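Local coordinates for protein Phosphoglucosamine/phosphogalactosamine mutase (Sulfolobus tokodaii, PDB 2F7L) that interconverts glucosamine 6-phosphate and glucosamine 1-phosphate, and likewise the galactosamine phosphates, with magnesium as cofactor, on the way to UDP-N-acetylglucosamine and UDP-N-acetylgalactosamine, at residues 223-228 against 248-253; 234-239 against 348-353; 173-178 against 190-195; 326-331 against 338-343; 262-267 against 288-293. All coordinates share one frame; numbering follows the deposited sequence.

Contact 1 of 5, residues 223-228 against 248-253; sequences KETAEV and IFIDSE
I250 reaches from strand 248-251 to T225 and A226 on helix 223-231, and its side chain makes nearly the whole contact. CA of A226 and CA of I250 lie 6.5 Å apart, the nearest backbone approach between the segments. From CB of I250, which itself stays more than 5 Å from A226, the chain forks. The CG2 branch goes to the alanine and lies 4.2 Å from A226 CA and 4.4 Å from A226 CB. The other branch leaves through CG1, set beside the backbone N with chi1 -54°, and continues extended, so that CD1 is carried on to the helix. There the terminal methyl CD1 sits 4.1 Å from A226 CA and also 3.7 Å from T225 OG1. The side chains of I250 and T225 meet at about a right angle. The next residue back along the strand, F249, faces the opposite way, onto L236 and V238, while T225 and V228 carry the helix onward over D178 and L176 of strand 174-178. The helix thus lies on one face of the four-stranded sheet of domain II, here at its edge strand. T225 OG1 has a weak hydrogen bond to L222 O, three residues earlier, and the isoleucine methyl offers it no polar partner. What joins helix to strand here is van der Waals contact between buried groups, which fixes spacing more than direction.

Contact 2 of 5, residues 234-239 against 348-353; sequences VDLGVA and LMLELL
Strand 236-239 and helix 342-356 approach most closely at L236 and L350, whose CA atoms are 8.3 Å apart, a spacing bridged by side chains. In the helical segment the backbone is held by regular turns: L352 N donates to L348 O and L353 N to M349 O. L236 points from the strand toward the helix, its CG anti to the backbone N (chi1 177°), and one methyl, CD2, makes both contacts. It lies 3.6 Å from M349 CG and 3.8 Å from L350 CD2. The strand belongs to the alpha/beta/alpha domain II and the helix to domain III, so this methyl sits at the interface of two consecutive domains of the phosphohexose mutase fold. M349 meets L236 at about a right angle; the methionine chain bends at chi2 and chi3, and beyond the CG that L236 touches it runs on toward F249, S262 and L266. L350 comes from the neighbouring position on the helix and offers the end of its side chain, CD2, while its CB points more to one side. F249 of the adjacent antiparallel strand also packs on L236 and on M349, and S360 of helix 360-365 touches L236 as well.

Contact 3 of 5, residues 173-178 against 190-195; sequences YKVLID and LVARAL
V175 and I177 meet A192 through aliphatic groups, and the flat groups of the two segments stand apart from the junction. The guanidinium of R193, on the exposed side of helix 188-194, has L190 CD1 over one face, 3.9 Å above the plane and displaced toward the rim. That pairing is internal to the helix. The ring of Y173 likewise serves a different neighbour, packing against L350, L353 and A354 of helix 342-356. Between strand and helix the meeting point is a single methyl, CB of A192, which points toward the sheet. I177 extends to it with CD1, at 4.2 Å from A192 CB; CG1 stands beside the backbone N (chi1 -63°) and the rest of the chain is extended, which sends CD1 out from the strand. V175, two residues earlier and so on the same face, brings CG2 to 4.4 Å from A192 CB. The backbones are farther apart, with CA of V175 and CA of A192 at 8.1 Å, and the small alanine lets the helix lie over two branched side chains at once. A192 also touches I199 on the following strand, beside which strand 174-178 runs parallel. Strand 174-178, helix 188-194 and strand 198-201 form a beta-alpha-beta crossover in the alpha/beta/alpha domain II, with the helix packed over its two parallel strands.

Contact 4 of 5, residues 326-331 against 338-343; sequences EENGGF and YVRDGA
D341 N donates to F331 O at 3.2 Å, 152° at the hydrogen, with the donor tilted 25° from the carbonyl plane. The same oxygen accepts a CA-H contact from R340, 3.4 Å from R340 CA. The R340 guanidinium is held mainly elsewhere, by salt bridges from NH2 to D245 and D8. By similarity D245 binds magnesium and S97, unmodified here and about 4 Å from R340 between side chains, carries the phosphate in catalysis, which places R340 at what is probably the catalytic centre. E326 OE2 stands 4.4 Å from R340 NH1, well out of the guanidinium plane; no N-H points at it, and any attraction is probably one of charge, whereas N328 OD1 is near that plane at the edge. E326 OE2 is itself bonded to S309 OG and to N328 ND2, which comes from above the carboxylate plane. R340 CB rests 3.7 Å from G330 CA. At G330 (phi 72°) a CB would press on the carbonyl O of G329; without one, the arginine chain passes close. F331 lies in edge strand 329-332, antiparallel to strand 323-326, and D341 N-caps helix 342-356 through M344 N, between helices 151-160 and 76-86.

Contact 5 of 5, residues 262-267 against 288-293; sequences SGTLLS and SSLVEE
T264 OG1 is hydrogen-bonded to D260 O one turn back in its own helix, and it is also the atom on which L290 and V291 of the second helix close in. Its position follows from chi1 (-71°), which sets OG1 beside the backbone N, where the carbonyl of the preceding turn can be reached, and leaves CG2 anti to that N. V291 comes up with its CB 3.5 Å from T264 OG1 and CG2 3.6 Å from the same oxygen, the two side chains crossing obliquely. L290 approaches with the end of its chain: CD2 lies 3.6 Å from T264 OG1 and 4.2 Å from T264 CB. The helices come near each other, CA of T264 and CA of V291 being 5.6 Å apart. Ahead of the turn that leads into helix 290-296, S288 OG accepts from L290 N at 2.9 Å and 151°, a capping bond, and is also bonded to E434 of the C-terminal domain. D260, just before 262-267 in the same helix, links the two segments: its OD1 accepts from S288 N while its carbonyl serves T264. Across the interface the threonine oxygen meets only carbon; its polar need is answered inside its own helix, so the touch of T264 on L290 and V291 is van der Waals packing, while a polar tie between the elements runs through D260.

From the N terminus the chain first passes through domain I, then contact 3 closes a short loop within domain II, across its beta-alpha-beta unit. Contact 1 opens after it, at 223-228. Contact 2 opens at 234-239 before contact 1 closes at 248-253, so these two cross, on neighbouring strands of the sheet that contact 3 also reaches. The long loop of contact 2 ends on helix 342-356 and holds two others in succession: contact 5, between helices of domain III, and contact 4, at the edge strand and the start of that same helix. Contacts 1 and 3 thus build domain II, 4 and 5 domain III, and contact 2 joins them.

Contact 1 of 5, residues 223-228 against 248-253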
# COMPACT_ATOMS: atom_id res chain seq x y z
N LYS A 223 -16.90 -7.70 3.83
CA LYS A 223 -18.02 -8.61 4.05
C LYS A 223 -19.28 -8.22 3.25
O LYS A 223 -19.73 -8.98 2.40
CB LYS A 223 -18.37 -8.66 5.55
CG LYS A 223 -18.46 -10.06 6.15
CD LYS A 223 -17.17 -10.85 5.89
CE LYS A 223 -16.97 -12.06 6.84
NZ LYS A 223 -16.76 -11.62 8.26
N GLU A 224 -19.82 -7.04 3.52
CA GLU A 224 -21.04 -6.61 2.85
C GLU A 224 -20.91 -6.21 1.39
O GLU A 224 -21.83 -6.45 0.61
CB GLU A 224 -21.68 -5.46 3.60
CG GLU A 224 -21.99 -5.73 5.03
CD GLU A 224 -22.54 -4.50 5.69
OE1 GLU A 224 -21.84 -3.46 5.64
OE2 GLU A 224 -23.68 -4.55 6.22
N THR A 225 -19.79 -5.60 1.00
CA THR A 225 -19.72 -5.23 -0.40
C THR A 225 -19.58 -6.52 -1.22
O THR A 225 -20.13 -6.62 -2.32
CB THR A 225 -18.59 -4.19 -0.68
OG1 THR A 225 -17.34 -4.86 -0.82
CG2 THR A 225 -18.51 -3.15 0.44
N ALA A 226 -18.88 -7.52 -0.68
CA ALA A 226 -18.73 -8.81 -1.36
C ALA A 226 -20.16 -9.29 -1.68
O ALA A 226 -20.41 -9.91 -2.72
CB ALA A 226 -18.04 -9.82 -0.45
N GLU A 227 -21.08 -9.00 -0.77
CA GLU A 227 -22.47 -9.36 -0.96
C GLU A 227 -22.98 -8.70 -2.23
O GLU A 227 -23.23 -9.36 -3.22
CB GLU A 227 -23.29 -8.84 0.20
CG GLU A 227 -24.34 -9.78 0.64
CD GLU A 227 -23.70 -11.05 1.13
OE1 GLU A 227 -23.71 -12.06 0.37
OE2 GLU A 227 -23.17 -11.00 2.26
N VAL A 228 -23.14 -7.38 -2.18
CA VAL A 228 -23.63 -6.62 -3.32
C VAL A 228 -22.89 -6.97 -4.60
O VAL A 228 -23.46 -6.87 -5.69
CB VAL A 228 -23.57 -5.09 -3.07
CG1 VAL A 228 -24.31 -4.73 -1.80
CG2 VAL A 228 -22.14 -4.63 -2.96
N ILE A 248 -7.78 -4.50 -3.25
CA ILE A 248 -8.04 -5.92 -3.13
C ILE A 248 -9.33 -6.18 -3.91
O ILE A 248 -10.31 -5.44 -3.80
CB ILE A 248 -8.14 -6.43 -1.66
CG1 ILE A 248 -9.11 -5.59 -0.87
CG2 ILE A 248 -6.76 -6.44 -0.99
CD1 ILE A 248 -9.22 -6.07 0.54
N PHE A 249 -9.29 -7.22 -4.75
CA PHE A 249 -10.41 -7.57 -5.62
C PHE A 249 -11.42 -8.59 -5.11
O PHE A 249 -11.15 -9.35 -4.18
CB PHE A 249 -9.88 -8.06 -6.98
CG PHE A 249 -9.02 -7.05 -7.69
CD1 PHE A 249 -7.68 -6.90 -7.36
CD2 PHE A 249 -9.55 -6.24 -8.70
CE1 PHE A 249 -6.87 -5.97 -8.01
CE2 PHE A 249 -8.75 -5.30 -9.37
CZ PHE A 249 -7.40 -5.16 -9.03
N ILE A 250 -12.57 -8.58 -5.76
CA ILE A 250 -13.67 -9.49 -5.44
C ILE A 250 -14.17 -10.00 -6.78
O ILE A 250 -14.68 -9.22 -7.58
CB ILE A 250 -14.80 -8.73 -4.72
CG1 ILE A 250 -14.23 -7.99 -3.50
CG2 ILE A 250 -15.87 -9.70 -4.26
CD1 ILE A 250 -15.24 -7.13 -2.78
N ASP A 251 -14.00 -11.30 -7.04
CA ASP A 251 -14.42 -11.88 -8.32
C ASP A 251 -15.92 -12.10 -8.50
O ASP A 251 -16.73 -11.87 -7.59
CB ASP A 251 -13.70 -13.19 -8.57
CG ASP A 251 -14.10 -14.27 -7.58
OD1 ASP A 251 -15.23 -14.18 -7.02
OD2 ASP A 251 -13.29 -15.20 -7.36
N SER A 252 -16.28 -12.56 -9.70
CA SER A 252 -17.67 -12.82 -10.09
C SER A 252 -18.47 -13.66 -9.09
O SER A 252 -19.69 -13.51 -9.01
CB SER A 252 -17.69 -13.48 -11.46
OG SER A 252 -16.43 -14.10 -11.71
N GLU A 253 -17.79 -14.52 -8.34
CA GLU A 253 -18.45 -15.37 -7.35
C GLU A 253 -18.83 -14.58 -6.11
O GLU A 253 -19.61 -15.04 -5.29
CB GLU A 253 -17.54 -16.52 -6.93
CG GLU A 253 -17.10 -17.42 -8.06
CD GLU A 253 -18.26 -18.05 -8.83
OE1 GLU A 253 -19.40 -17.52 -8.74
OE2 GLU A 253 -18.03 -19.06 -9.54

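Contact 2 of 5, residues 234-239 against 348-353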
# COMPACT_ATOMS: atom_id res chain seq x y z
N VAL A 234 -21.61 -8.58 -10.97
CA VAL A 234 -20.61 -7.76 -11.61
C VAL A 234 -19.48 -8.69 -12.06
O VAL A 234 -19.28 -9.75 -11.46
CB VAL A 234 -20.13 -6.72 -10.59
CG1 VAL A 234 -18.65 -6.59 -10.60
CG2 VAL A 234 -20.79 -5.40 -10.90
N ASP A 235 -18.77 -8.33 -13.12
CA ASP A 235 -17.67 -9.17 -13.62
C ASP A 235 -16.44 -9.08 -12.72
O ASP A 235 -15.64 -10.02 -12.64
CB ASP A 235 -17.29 -8.75 -15.04
CG ASP A 235 -18.47 -8.70 -15.97
OD1 ASP A 235 -19.29 -9.65 -15.92
OD2 ASP A 235 -18.59 -7.74 -16.76
N LEU A 236 -16.29 -7.95 -12.06
CA LEU A 236 -15.16 -7.74 -11.16
C LEU A 236 -15.48 -6.61 -10.19
O LEU A 236 -16.17 -5.66 -10.56
CB LEU A 236 -13.91 -7.39 -11.95
CG LEU A 236 -12.67 -7.08 -11.11
CD1 LEU A 236 -12.28 -8.34 -10.37
CD2 LEU A 236 -11.54 -6.60 -12.00
N GLY A 237 -14.99 -6.73 -8.96
CA GLY A 237 -15.21 -5.70 -7.96
C GLY A 237 -13.87 -5.27 -7.41
O GLY A 237 -12.94 -6.09 -7.37
N VAL A 238 -13.74 -4.01 -6.99
CA VAL A 238 -12.47 -3.53 -6.42
C VAL A 238 -12.68 -2.65 -5.21
O VAL A 238 -13.47 -1.72 -5.25
CB VAL A 238 -11.63 -2.72 -7.41
CG1 VAL A 238 -10.24 -2.51 -6.84
CG2 VAL A 238 -11.52 -3.44 -8.70
N ALA A 239 -11.95 -2.95 -4.14
CA ALA A 239 -12.03 -2.15 -2.93
C ALA A 239 -10.67 -1.53 -2.57
O ALA A 239 -9.61 -2.16 -2.74
CB ALA A 239 -12.55 -3.01 -1.79
N LEU A 348 -4.84 -2.81 -14.81
CA LEU A 348 -4.07 -3.95 -15.25
C LEU A 348 -4.92 -5.20 -15.13
O LEU A 348 -4.82 -6.10 -15.95
CB LEU A 348 -2.81 -4.10 -14.41
CG LEU A 348 -1.71 -3.09 -14.69
CD1 LEU A 348 -0.60 -3.23 -13.66
CD2 LEU A 348 -1.17 -3.31 -16.09
N MET A 349 -5.77 -5.24 -14.11
CA MET A 349 -6.60 -6.41 -13.91
C MET A 349 -7.59 -6.57 -15.04
O MET A 349 -7.74 -7.65 -15.60
CB MET A 349 -7.35 -6.33 -12.57
CG MET A 349 -8.07 -7.62 -12.17
SD MET A 349 -6.94 -9.00 -11.89
CE MET A 349 -6.80 -8.96 -10.09
N LEU A 350 -8.27 -5.47 -15.39
CA LEU A 350 -9.23 -5.50 -16.49
C LEU A 350 -8.53 -5.86 -17.80
O LEU A 350 -9.18 -6.32 -18.74
CB LEU A 350 -9.93 -4.14 -16.63
CG LEU A 350 -10.94 -3.74 -15.56
CD1 LEU A 350 -11.67 -2.49 -15.99
CD2 LEU A 350 -11.94 -4.85 -15.32
N GLU A 351 -7.22 -5.64 -17.89
CA GLU A 351 -6.51 -5.99 -19.11
C GLU A 351 -6.34 -7.51 -19.07
O GLU A 351 -6.90 -8.22 -19.89
CB GLU A 351 -5.15 -5.29 -19.21
CG GLU A 351 -4.88 -4.75 -20.62
CD GLU A 351 -3.41 -4.41 -20.90
OE1 GLU A 351 -3.14 -3.75 -21.93
OE2 GLU A 351 -2.52 -4.80 -20.11
N LEU A 352 -5.57 -7.99 -18.09
CA LEU A 352 -5.32 -9.41 -17.88
C LEU A 352 -6.62 -10.23 -18.05
O LEU A 352 -6.65 -11.26 -18.72
CB LEU A 352 -4.74 -9.59 -16.48
CG LEU A 352 -4.20 -10.92 -15.94
CD1 LEU A 352 -5.18 -11.50 -14.92
CD2 LEU A 352 -3.94 -11.88 -17.10
N LEU A 353 -7.69 -9.75 -17.45
CA LEU A 353 -8.99 -10.39 -17.52
C LEU A 353 -9.55 -10.35 -18.94
O LEU A 353 -10.18 -11.30 -19.40
CB LEU A 353 -9.95 -9.68 -16.56
CG LEU A 353 -11.02 -10.52 -15.87
CD1 LEU A 353 -11.99 -11.02 -16.91
CD2 LEU A 353 -10.38 -11.69 -15.12

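Contact 3 of 5, residues 173-178 against 190-195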
# COMPACT_ATOMS: atom_id res chain seq x y z
N TYR A 173 -17.12 -4.28 -19.52
CA TYR A 173 -17.23 -4.96 -18.24
C TYR A 173 -18.22 -4.29 -17.30
O TYR A 173 -18.50 -3.10 -17.40
CB TYR A 173 -15.86 -5.01 -17.58
CG TYR A 173 -14.94 -6.07 -18.12
CD1 TYR A 173 -15.35 -7.40 -18.19
CD2 TYR A 173 -13.65 -5.76 -18.53
CE1 TYR A 173 -14.49 -8.39 -18.66
CE2 TYR A 173 -12.78 -6.74 -19.01
CZ TYR A 173 -13.21 -8.06 -19.07
OH TYR A 173 -12.35 -9.03 -19.53
N LYS A 174 -18.76 -5.09 -16.38
CA LYS A 174 -19.70 -4.60 -15.38
C LYS A 174 -18.95 -4.66 -14.04
O LYS A 174 -18.84 -5.73 -13.44
CB LYS A 174 -20.93 -5.51 -15.36
CG LYS A 174 -22.19 -4.84 -14.81
CD LYS A 174 -23.28 -5.85 -14.44
CE LYS A 174 -24.44 -5.16 -13.67
NZ LYS A 174 -25.45 -6.08 -13.03
N VAL A 175 -18.42 -3.53 -13.57
CA VAL A 175 -17.64 -3.51 -12.33
C VAL A 175 -18.23 -2.78 -11.14
O VAL A 175 -19.08 -1.90 -11.29
CB VAL A 175 -16.21 -2.90 -12.55
CG1 VAL A 175 -15.42 -3.73 -13.56
CG2 VAL A 175 -16.31 -1.46 -13.03
N LEU A 176 -17.78 -3.15 -9.94
CA LEU A 176 -18.22 -2.47 -8.71
C LEU A 176 -16.96 -1.90 -8.04
O LEU A 176 -15.93 -2.57 -7.96
CB LEU A 176 -18.96 -3.40 -7.75
CG LEU A 176 -19.18 -2.77 -6.37
CD1 LEU A 176 -20.38 -3.33 -5.64
CD2 LEU A 176 -17.92 -3.03 -5.56
N ILE A 177 -17.05 -0.66 -7.58
CA ILE A 177 -15.94 0.02 -6.94
C ILE A 177 -16.29 0.51 -5.53
O ILE A 177 -17.26 1.23 -5.32
CB ILE A 177 -15.48 1.20 -7.80
CG1 ILE A 177 -14.97 0.69 -9.15
CG2 ILE A 177 -14.42 1.98 -7.09
CD1 ILE A 177 -14.56 1.78 -10.14
N ASP A 178 -15.48 0.07 -4.56
CA ASP A 178 -15.66 0.42 -3.15
C ASP A 178 -14.47 1.27 -2.71
O ASP A 178 -13.47 0.74 -2.20
CB ASP A 178 -15.75 -0.85 -2.30
CG ASP A 178 -16.11 -0.58 -0.84
OD1 ASP A 178 -16.31 0.60 -0.46
OD2 ASP A 178 -16.20 -1.55 -0.06
N LEU A 190 -13.02 6.95 -12.82
CA LEU A 190 -12.67 7.64 -14.03
C LEU A 190 -11.92 6.69 -14.93
O LEU A 190 -12.18 6.63 -16.13
CB LEU A 190 -11.84 8.88 -13.70
CG LEU A 190 -12.45 10.29 -13.82
CD1 LEU A 190 -13.91 10.33 -13.54
CD2 LEU A 190 -11.70 11.19 -12.88
N VAL A 191 -11.00 5.92 -14.37
CA VAL A 191 -10.28 4.98 -15.22
C VAL A 191 -11.29 3.96 -15.77
O VAL A 191 -11.23 3.61 -16.95
CB VAL A 191 -9.09 4.27 -14.47
CG1 VAL A 191 -8.07 5.28 -14.02
CG2 VAL A 191 -9.59 3.54 -13.27
N ALA A 192 -12.23 3.50 -14.95
CA ALA A 192 -13.24 2.54 -15.41
C ALA A 192 -14.01 3.10 -16.62
O ALA A 192 -14.21 2.40 -17.62
CB ALA A 192 -14.23 2.22 -14.28
N ARG A 193 -14.42 4.36 -16.50
CA ARG A 193 -15.15 5.04 -17.57
C ARG A 193 -14.37 5.06 -18.88
O ARG A 193 -14.96 4.96 -19.97
CB ARG A 193 -15.45 6.47 -17.15
CG ARG A 193 -16.73 7.00 -17.74
CD ARG A 193 -17.05 8.32 -17.12
NE ARG A 193 -15.92 9.23 -17.27
CZ ARG A 193 -15.96 10.54 -17.02
NH1 ARG A 193 -17.07 11.12 -16.59
NH2 ARG A 193 -14.87 11.27 -17.20
N ALA A 194 -13.05 5.18 -18.80
CA ALA A 194 -12.25 5.20 -20.01
C ALA A 194 -12.22 3.82 -20.63
O ALA A 194 -12.18 3.70 -21.84
CB ALA A 194 -10.83 5.67 -19.72
N LEU A 195 -12.23 2.78 -19.79
CA LEU A 195 -12.21 1.41 -20.31
C LEU A 195 -13.66 0.96 -20.58
O LEU A 195 -13.96 -0.22 -20.65
CB LEU A 195 -11.51 0.50 -19.30
CG LEU A 195 -10.19 1.16 -18.86
CD1 LEU A 195 -9.39 0.25 -17.95
CD2 LEU A 195 -9.37 1.52 -20.08

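Contact 4 of 5, residues 326-331 against 338-343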
# COMPACT_ATOMS: atom_id res chain seq x y z
N GLU A 326 2.32 -6.37 -2.07
CA GLU A 326 2.16 -6.80 -0.69
C GLU A 326 0.90 -7.63 -0.61
O GLU A 326 0.02 -7.49 -1.45
CB GLU A 326 2.01 -5.61 0.26
CG GLU A 326 3.28 -4.82 0.51
CD GLU A 326 3.42 -4.39 1.97
OE1 GLU A 326 3.99 -5.17 2.78
OE2 GLU A 326 2.95 -3.28 2.32
N GLU A 327 0.79 -8.49 0.40
CA GLU A 327 -0.38 -9.33 0.54
C GLU A 327 -1.63 -8.53 0.91
O GLU A 327 -2.76 -9.02 0.80
CB GLU A 327 -0.10 -10.42 1.58
CG GLU A 327 0.59 -9.95 2.86
CD GLU A 327 -0.34 -9.20 3.80
OE1 GLU A 327 -1.47 -9.68 4.01
OE2 GLU A 327 0.06 -8.13 4.33
N ASN A 328 -1.41 -7.28 1.30
CA ASN A 328 -2.49 -6.39 1.70
C ASN A 328 -3.12 -5.57 0.57
O ASN A 328 -3.92 -4.67 0.83
CB ASN A 328 -1.98 -5.42 2.79
CG ASN A 328 -0.83 -4.50 2.29
OD1 ASN A 328 -0.88 -3.93 1.19
ND2 ASN A 328 0.19 -4.36 3.12
N GLY A 329 -2.80 -5.88 -0.68
CA GLY A 329 -3.33 -5.11 -1.80
C GLY A 329 -2.14 -4.24 -2.13
O GLY A 329 -1.07 -4.43 -1.55
N GLY A 330 -2.25 -3.28 -3.02
CA GLY A 330 -1.02 -2.53 -3.23
C GLY A 330 -0.02 -3.38 -4.00
O GLY A 330 0.54 -4.36 -3.52
N PHE A 331 0.18 -2.94 -5.22
CA PHE A 331 1.02 -3.59 -6.20
C PHE A 331 1.80 -2.47 -6.92
O PHE A 331 1.23 -1.40 -7.20
CB PHE A 331 0.07 -4.32 -7.15
CG PHE A 331 0.74 -4.92 -8.35
CD1 PHE A 331 1.32 -6.18 -8.28
CD2 PHE A 331 0.77 -4.23 -9.55
CE1 PHE A 331 1.93 -6.74 -9.39
CE2 PHE A 331 1.38 -4.77 -10.67
CZ PHE A 331 1.96 -6.03 -10.59
N TYR A 338 6.88 3.22 -9.17
CA TYR A 338 7.35 2.23 -8.21
C TYR A 338 6.48 2.03 -6.99
O TYR A 338 6.64 1.04 -6.28
CB TYR A 338 8.77 2.57 -7.76
CG TYR A 338 9.78 2.41 -8.87
CD1 TYR A 338 10.07 1.15 -9.42
CD2 TYR A 338 10.41 3.53 -9.42
CE1 TYR A 338 10.93 1.02 -10.48
CE2 TYR A 338 11.27 3.41 -10.48
CZ TYR A 338 11.52 2.17 -11.00
OH TYR A 338 12.36 2.10 -12.07
N VAL A 339 5.56 2.96 -6.74
CA VAL A 339 4.69 2.86 -5.57
C VAL A 339 3.43 2.04 -5.80
O VAL A 339 3.08 1.74 -6.93
CB VAL A 339 4.27 4.29 -5.04
CG1 VAL A 339 5.51 5.04 -4.52
CG2 VAL A 339 3.56 5.08 -6.14
N ARG A 340 2.77 1.66 -4.71
CA ARG A 340 1.52 0.90 -4.78
C ARG A 340 0.50 1.83 -5.41
O ARG A 340 0.33 2.95 -4.94
CB ARG A 340 1.04 0.55 -3.39
CG ARG A 340 2.13 0.42 -2.39
CD ARG A 340 1.53 0.16 -1.08
NE ARG A 340 1.49 1.36 -0.25
CZ ARG A 340 0.98 1.38 0.97
NH1 ARG A 340 0.46 0.27 1.50
NH2 ARG A 340 1.00 2.51 1.67
N ASP A 341 -0.22 1.34 -6.42
CA ASP A 341 -1.20 2.17 -7.11
C ASP A 341 -2.49 1.39 -7.41
O ASP A 341 -2.56 0.65 -8.38
CB ASP A 341 -0.55 2.67 -8.41
CG ASP A 341 -1.35 3.75 -9.09
OD1 ASP A 341 -2.58 3.57 -9.27
OD2 ASP A 341 -0.75 4.78 -9.46
N GLY A 342 -3.51 1.58 -6.57
CA GLY A 342 -4.78 0.87 -6.73
C GLY A 342 -5.50 0.97 -8.07
O GLY A 342 -5.99 -0.03 -8.60
N ALA A 343 -5.59 2.18 -8.62
CA ALA A 343 -6.25 2.32 -9.90
C ALA A 343 -5.38 1.63 -10.92
O ALA A 343 -5.89 0.91 -11.78
CB ALA A 343 -6.44 3.78 -10.28

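Contact 5 of 5, residues 262-267 against 288-293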
# COMPACT_ATOMS: atom_id res chain seq x y z
N SER A 262 -3.96 -11.67 -6.05
CA SER A 262 -4.04 -10.79 -7.19
C SER A 262 -2.69 -10.16 -7.51
O SER A 262 -2.46 -9.70 -8.63
CB SER A 262 -5.08 -9.70 -6.96
OG SER A 262 -4.82 -8.96 -5.79
N GLY A 263 -1.79 -10.15 -6.54
CA GLY A 263 -0.47 -9.58 -6.77
C GLY A 263 0.27 -10.53 -7.67
O GLY A 263 1.05 -10.13 -8.53
N THR A 264 0.00 -11.82 -7.48
CA THR A 264 0.62 -12.89 -8.25
C THR A 264 0.13 -12.87 -9.71
O THR A 264 0.92 -12.93 -10.64
CB THR A 264 0.32 -14.27 -7.59
OG1 THR A 264 1.05 -14.39 -6.37
CG2 THR A 264 0.70 -15.41 -8.52
N LEU A 265 -1.19 -12.79 -9.88
CA LEU A 265 -1.83 -12.72 -11.19
C LEU A 265 -1.33 -11.49 -11.95
O LEU A 265 -1.04 -11.56 -13.15
CB LEU A 265 -3.35 -12.62 -10.98
CG LEU A 265 -4.29 -13.74 -11.45
CD1 LEU A 265 -3.56 -15.06 -11.48
CD2 LEU A 265 -5.49 -13.82 -10.53
N LEU A 266 -1.24 -10.37 -11.25
CA LEU A 266 -0.78 -9.10 -11.81
C LEU A 266 0.71 -9.17 -12.06
O LEU A 266 1.21 -8.64 -13.06
CB LEU A 266 -1.09 -7.96 -10.84
CG LEU A 266 -2.27 -7.05 -11.18
CD1 LEU A 266 -3.39 -7.78 -11.91
CD2 LEU A 266 -2.76 -6.44 -9.88
N SER A 267 1.42 -9.81 -11.15
CA SER A 267 2.86 -9.95 -11.30
C SER A 267 3.10 -10.75 -12.60
O SER A 267 4.08 -10.57 -13.31
CB SER A 267 3.42 -10.69 -10.09
OG SER A 267 4.77 -10.32 -9.86
N SER A 288 1.97 -15.21 0.64
CA SER A 288 1.86 -16.67 0.54
C SER A 288 2.92 -17.21 -0.39
O SER A 288 3.24 -16.56 -1.37
CB SER A 288 0.49 -17.05 -0.01
OG SER A 288 0.50 -18.39 -0.50
N SER A 289 3.45 -18.39 -0.09
CA SER A 289 4.48 -19.00 -0.94
C SER A 289 3.88 -19.40 -2.29
O SER A 289 4.59 -19.68 -3.26
CB SER A 289 5.11 -20.22 -0.25
OG SER A 289 4.14 -21.20 0.06
N LEU A 290 2.56 -19.42 -2.33
CA LEU A 290 1.80 -19.71 -3.53
C LEU A 290 2.40 -18.90 -4.71
O LEU A 290 2.44 -19.36 -5.86
CB LEU A 290 0.35 -19.32 -3.26
CG LEU A 290 -0.67 -18.71 -4.23
CD1 LEU A 290 -1.86 -18.34 -3.36
CD2 LEU A 290 -0.16 -17.46 -4.95
N VAL A 291 2.87 -17.70 -4.41
CA VAL A 291 3.47 -16.83 -5.40
C VAL A 291 4.62 -17.54 -6.12
O VAL A 291 4.74 -17.46 -7.36
CB VAL A 291 3.97 -15.51 -4.75
CG1 VAL A 291 5.01 -15.81 -3.69
CG2 VAL A 291 4.56 -14.57 -5.81
N GLU A 292 5.48 -18.24 -5.38
CA GLU A 292 6.60 -18.95 -6.00
C GLU A 292 6.09 -20.06 -6.90
O GLU A 292 6.55 -20.24 -8.02
CB GLU A 292 7.51 -19.58 -4.97
CG GLU A 292 8.41 -18.63 -4.24
CD GLU A 292 9.44 -19.35 -3.41
OE1 GLU A 292 9.07 -20.34 -2.73
OE2 GLU A 292 10.62 -18.94 -3.44
N GLU A 293 5.14 -20.82 -6.38
CA GLU A 293 4.58 -21.92 -7.11
C GLU A 293 4.10 -21.50 -8.49
O GLU A 293 4.48 -22.08 -9.50
CB GLU A 293 3.42 -22.51 -6.32
CG GLU A 293 3.00 -23.91 -6.74
CD GLU A 293 2.10 -24.54 -5.70
OE1 GLU A 293 2.29 -24.25 -4.50
OE2 GLU A 293 1.21 -25.33 -6.09